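Long-range contacts in papillomavirus transcription factor E2 (Human papillomavirus type 18, PDB 1QQH), which probably activates or regulates viral transcription through its N-terminal activation domain and, as in other papillomavirus E2 proteins, probably also supports viral DNA replication: residues Gln50-Tyr55 with Tyr66-Ser71; Val88-Leu93 with Trp120-Gly125. The protein carries 1 engineered substitution. All blocks are in the same frame, centred on the assembly; numbering follows the deposited sequence.

How the contacts relate
Both contacts belong to one curled antiparallel sheet, in which strand 45-56 pairs with strand 63-75 on one side and strand 120-124 on the other, while strand 63-75 also pairs antiparallel with strand 81-89, the next strand in the chain. Contact 1 is a true strand pair; contact 2 brings the end of strand 81-89 and its following turn against strand 120-124, mainly through side chains. Their centres lie about 8 Å apart. A probable hydrogen bond between Tyr55 O and Glu121 N, 2.7 Å, and a similar one between Gln53 O and His123 N join them directly, and Leu93 CD1 packs 3.4 Å from Val67 O. Val52 of contact 1 touches Val88, Val122 and Phe124 of contact 2, giving the two a common apolar core.

Contact 1: Gln50-Tyr55 with Tyr66-Ser71; sequences QTVQVY and YVAWDS
The Tyr66 ring is met obliquely by Val54, whose methyl CG2 comes to 3.6 Å from Tyr66 CE1, while Val52 O lies near the CD1 side of the same ring. With CG beside the backbone N (chi1 -55°), the Tyr66 ring reaches diagonally past Val52 to Val54. The other large aromatic, Trp69, has Val67 CG1 of its own strand 3.5 Å above the ring plane, over the centre of one face. These residues belong to the two arms of the beta hairpin formed by strands 45-56 and 63-75, which pair antiparallel with a marked twist: the N-to-C directions of the two short segments lie 135° apart. Val52 and Tyr66 exchange two backbone bonds, Val52 N to Tyr66 O at 2.7 Å and Tyr66 N to Val52 O at 2.8 Å. One step along, Ala68 N donates almost straight to Gln50 O, 2.6 Å, but the return bond from Gln50 N to Ala68 O is weak and bent to 125°. Between them sits the non-hydrogen-bonded pair Thr51-Val67. On the face shared by Val52, Tyr66 and Ala68, Val52 CG2 presses on Ala68 CB at 3.6 Å; Val88 of strand 81-89 touches both, and Val122 of strand 120-124 touches Val52. The regular pairing gives way at Asp70 and Ser71, which together face Lys47 in a classic beta bulge as the chain turns a corner at Asp70.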
# COMPACT_ATOMS: atom_id res chain seq x y z
N GLN A 50 -12.85 4.70 14.54
CA GLN A 50 -13.45 5.49 15.61
C GLN A 50 -13.95 4.52 16.67
O GLN A 50 -14.59 3.52 16.35
CB GLN A 50 -14.61 6.31 15.06
CG GLN A 50 -14.71 7.71 15.63
CD GLN A 50 -13.54 8.58 15.21
OE1 GLN A 50 -13.25 8.71 14.02
NE2 GLN A 50 -12.86 9.18 16.19
N THR A 51 -13.67 4.83 17.92
CA THR A 51 -14.06 3.99 19.05
C THR A 51 -15.53 4.06 19.44
O THR A 51 -16.05 5.13 19.75
CB THR A 51 -13.23 4.35 20.30
OG1 THR A 51 -11.87 4.02 20.07
CG2 THR A 51 -13.73 3.59 21.52
N VAL A 52 -16.18 2.90 19.44
CA VAL A 52 -17.57 2.81 19.86
C VAL A 52 -17.57 2.01 21.17
O VAL A 52 -17.03 0.90 21.22
CB VAL A 52 -18.44 2.07 18.83
CG1 VAL A 52 -19.81 1.77 19.43
CG2 VAL A 52 -18.58 2.92 17.59
N GLN A 53 -18.16 2.57 22.21
CA GLN A 53 -18.22 1.89 23.50
C GLN A 53 -19.61 1.32 23.75
O GLN A 53 -20.61 2.01 23.54
CB GLN A 53 -17.90 2.84 24.64
CG GLN A 53 -16.56 3.50 24.56
CD GLN A 53 -16.41 4.51 25.67
OE1 GLN A 53 -17.16 5.50 25.73
NE2 GLN A 53 -15.46 4.27 26.57
N VAL A 54 -19.66 0.08 24.20
CA VAL A 54 -20.92 -0.56 24.50
C VAL A 54 -20.90 -1.05 25.94
O VAL A 54 -19.96 -1.72 26.37
CB VAL A 54 -21.18 -1.77 23.59
CG1 VAL A 54 -22.46 -2.47 24.00
CG2 VAL A 54 -21.27 -1.32 22.14
N TYR A 55 -21.92 -0.67 26.69
CA TYR A 55 -22.04 -1.08 28.09
C TYR A 55 -23.18 -2.09 28.19
O TYR A 55 -24.33 -1.76 27.88
CB TYR A 55 -22.35 0.13 28.98
CG TYR A 55 -21.32 1.23 28.90
CD1 TYR A 55 -21.31 2.13 27.84
CD2 TYR A 55 -20.35 1.36 29.88
CE1 TYR A 55 -20.35 3.14 27.76
CE2 TYR A 55 -19.38 2.37 29.82
CZ TYR A 55 -19.39 3.26 28.76
OH TYR A 55 -18.45 4.26 28.70
N TYR A 66 -15.55 -1.22 20.24
CA TYR A 66 -15.56 -1.62 18.84
C TYR A 66 -15.09 -0.47 17.98
O TYR A 66 -15.13 0.69 18.40
CB TYR A 66 -16.95 -2.04 18.38
CG TYR A 66 -17.55 -3.11 19.24
CD1 TYR A 66 -18.24 -2.77 20.41
CD2 TYR A 66 -17.38 -4.45 18.93
CE1 TYR A 66 -18.73 -3.74 21.24
CE2 TYR A 66 -17.88 -5.44 19.76
CZ TYR A 66 -18.55 -5.07 20.92
OH TYR A 66 -19.03 -6.02 21.77
N VAL A 67 -14.66 -0.79 16.77
CA VAL A 67 -14.18 0.24 15.87
C VAL A 67 -15.15 0.51 14.74
O VAL A 67 -15.53 -0.40 14.00
CB VAL A 67 -12.81 -0.14 15.26
CG1 VAL A 67 -12.36 0.94 14.26
CG2 VAL A 67 -11.77 -0.29 16.35
N ALA A 68 -15.55 1.77 14.63
CA ALA A 68 -16.45 2.21 13.57
C ALA A 68 -15.56 2.98 12.59
O ALA A 68 -14.99 4.00 12.95
CB ALA A 68 -17.52 3.12 14.13
N TRP A 69 -15.45 2.47 11.37
CA TRP A 69 -14.61 3.11 10.37
C TRP A 69 -15.23 4.33 9.69
O TRP A 69 -16.34 4.25 9.17
CB TRP A 69 -14.23 2.06 9.33
CG TRP A 69 -13.61 0.84 9.95
CD1 TRP A 69 -14.23 -0.36 10.21
CD2 TRP A 69 -12.27 0.70 10.42
NE1 TRP A 69 -13.35 -1.22 10.81
CE2 TRP A 69 -12.14 -0.60 10.96
CE3 TRP A 69 -11.15 1.55 10.45
CZ2 TRP A 69 -10.95 -1.07 11.51
CZ3 TRP A 69 -9.96 1.09 11.00
CH2 TRP A 69 -9.87 -0.21 11.52
N ASP A 70 -14.53 5.46 9.72
CA ASP A 70 -15.05 6.68 9.09
C ASP A 70 -15.37 6.42 7.63
O ASP A 70 -16.35 6.93 7.10
CB ASP A 70 -14.05 7.83 9.17
CG ASP A 70 -14.03 8.50 10.54
OD1 ASP A 70 -15.00 8.35 11.31
OD2 ASP A 70 -13.05 9.22 10.83
N SER A 71 -14.55 5.60 6.98
CA SER A 71 -14.75 5.30 5.58
C SER A 71 -14.62 3.82 5.29
O SER A 71 -13.62 3.21 5.63
CB SER A 71 -13.75 6.07 4.72
OG SER A 71 -13.86 7.47 4.96

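Contact 2: Val88-Leu93 with Trp120-Gly125; sequences VSHRGL and WEVHFG
This is a side-chain contact between strands that belong to the same antiparallel sheet but are not neighbours in it: the end of strand 81-89 and the turn after it lean on strand 120-124, with no backbone-to-backbone bond between the two segments. Its polar end is built from His90 and Trp120. Their rings form an offset stack, the imidazole over the five-membered ring of the indole with centroids 3.9 Å apart and planes at 11°. Trp120 CG stands between its backbone N and carbonyl carbon (chi1 70°), folding the indole back to His90. There Trp120 NE1 donates to His90 O at 2.8 Å, within both the indole and the carbonyl planes. In return His90 NE2 reaches Trp120 O at 2.9 Å, approaching from above the carbonyl plane. Val122 CG2 lies at the indole edge and also 3.9 Å from His90 CA. Further along, the contact becomes apolar: Val88 CG1 meets Val122 CG1 at 4.0 Å, and Val88 CG2 lies over the face of the Phe124 ring in a CH-pi contact, 3.6 Å from Phe124 CE1. Phe107 of helix 107-111 and Ile129 add to this core from beyond the two segments. Stacked and bonded in both directions, the His90 and Trp120 rings hold each other's rotation, and the donor role of His90 NE2 requires that this nitrogen carry a proton.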
# COMPACT_ATOMS: atom_id res chain seq x y z
N VAL A 88 -23.40 3.72 13.28
CA VAL A 88 -23.45 3.20 14.63
C VAL A 88 -24.86 3.32 15.21
O VAL A 88 -25.30 4.42 15.54
CB VAL A 88 -22.48 3.99 15.55
CG1 VAL A 88 -22.49 3.41 16.94
CG2 VAL A 88 -21.08 3.96 14.95
N SER A 89 -25.57 2.20 15.32
CA SER A 89 -26.91 2.22 15.89
C SER A 89 -26.91 1.33 17.14
O SER A 89 -25.91 0.71 17.45
CB SER A 89 -27.93 1.66 14.90
OG SER A 89 -27.73 0.26 14.73
N HIS A 90 -28.04 1.27 17.83
CA HIS A 90 -28.16 0.45 19.02
C HIS A 90 -28.10 -1.02 18.60
O HIS A 90 -27.70 -1.88 19.39
CB HIS A 90 -29.48 0.75 19.75
CG HIS A 90 -29.65 -0.01 21.03
ND1 HIS A 90 -30.30 -1.23 21.09
CD2 HIS A 90 -29.24 0.27 22.29
CE1 HIS A 90 -30.27 -1.67 22.34
NE2 HIS A 90 -29.63 -0.79 23.08
N ARG A 91 -28.47 -1.30 17.36
CA ARG A 91 -28.43 -2.67 16.85
C ARG A 91 -27.01 -3.16 16.52
O ARG A 91 -26.73 -4.36 16.60
CB ARG A 91 -29.31 -2.80 15.61
CG ARG A 91 -29.13 -4.15 14.90
CD ARG A 91 -30.07 -4.34 13.72
NE ARG A 91 -29.63 -5.49 12.92
CZ ARG A 91 -30.21 -5.89 11.80
NH1 ARG A 91 -31.27 -5.25 11.32
NH2 ARG A 91 -29.73 -6.94 11.14
N GLY A 92 -26.12 -2.25 16.15
CA GLY A 92 -24.77 -2.65 15.81
C GLY A 92 -24.11 -1.69 14.83
O GLY A 92 -24.57 -0.56 14.66
N LEU A 93 -23.04 -2.14 14.19
CA LEU A 93 -22.32 -1.31 13.21
C LEU A 93 -22.62 -1.80 11.81
O LEU A 93 -22.59 -3.00 11.54
CB LEU A 93 -20.82 -1.37 13.44
CG LEU A 93 -20.31 -1.06 14.85
CD1 LEU A 93 -18.78 -1.07 14.83
CD2 LEU A 93 -20.82 0.30 15.32
N TRP A 120 -28.21 -3.36 26.72
CA TRP A 120 -26.92 -2.74 26.48
C TRP A 120 -27.10 -1.29 26.07
O TRP A 120 -28.16 -0.91 25.58
CB TRP A 120 -26.13 -3.51 25.42
CG TRP A 120 -26.67 -3.39 24.03
CD1 TRP A 120 -26.37 -2.42 23.12
CD2 TRP A 120 -27.59 -4.28 23.39
NE1 TRP A 120 -27.05 -2.65 21.95
CE2 TRP A 120 -27.80 -3.78 22.09
CE3 TRP A 120 -28.25 -5.45 23.79
CZ2 TRP A 120 -28.65 -4.41 21.18
CZ3 TRP A 120 -29.10 -6.07 22.89
CH2 TRP A 120 -29.29 -5.55 21.59
N GLU A 121 -26.07 -0.50 26.29
CA GLU A 121 -26.09 0.92 25.97
C GLU A 121 -24.93 1.23 25.04
O GLU A 121 -23.80 0.81 25.29
CB GLU A 121 -25.96 1.72 27.27
CG GLU A 121 -26.69 3.05 27.28
CD GLU A 121 -26.60 3.73 28.64
OE1 GLU A 121 -25.48 4.16 29.03
OE2 GLU A 121 -27.64 3.81 29.33
N VAL A 122 -25.19 1.97 23.97
CA VAL A 122 -24.15 2.31 23.01
C VAL A 122 -23.72 3.77 23.10
O VAL A 122 -24.55 4.68 23.08
CB VAL A 122 -24.61 2.04 21.55
CG1 VAL A 122 -23.47 2.27 20.60
CG2 VAL A 122 -25.14 0.63 21.42
N HIS A 123 -22.41 3.99 23.20
CA HIS A 123 -21.86 5.33 23.27
C HIS A 123 -20.89 5.55 22.12
O HIS A 123 -20.01 4.73 21.86
CB HIS A 123 -21.12 5.55 24.59
CG HIS A 123 -22.01 5.56 25.79
ND1 HIS A 123 -21.59 6.04 27.02
CD2 HIS A 123 -23.29 5.15 25.96
CE1 HIS A 123 -22.57 5.92 27.89
NE2 HIS A 123 -23.61 5.39 27.28
N PHE A 124 -21.05 6.66 21.41
CA PHE A 124 -20.17 6.98 20.31
C PHE A 124 -19.62 8.37 20.58
O PHE A 124 -20.29 9.37 20.34
CB PHE A 124 -20.92 6.98 18.98
CG PHE A 124 -20.03 7.01 17.77
CD1 PHE A 124 -20.55 7.27 16.51
CD2 PHE A 124 -18.66 6.76 17.89
CE1 PHE A 124 -19.73 7.29 15.38
CE2 PHE A 124 -17.83 6.77 16.76
CZ PHE A 124 -18.37 7.04 15.51
N GLY A 125 -18.39 8.41 21.09
CA GLY A 125 -17.79 9.69 21.41
C GLY A 125 -18.52 10.30 22.58
O GLY A 125 -18.57 9.72 23.67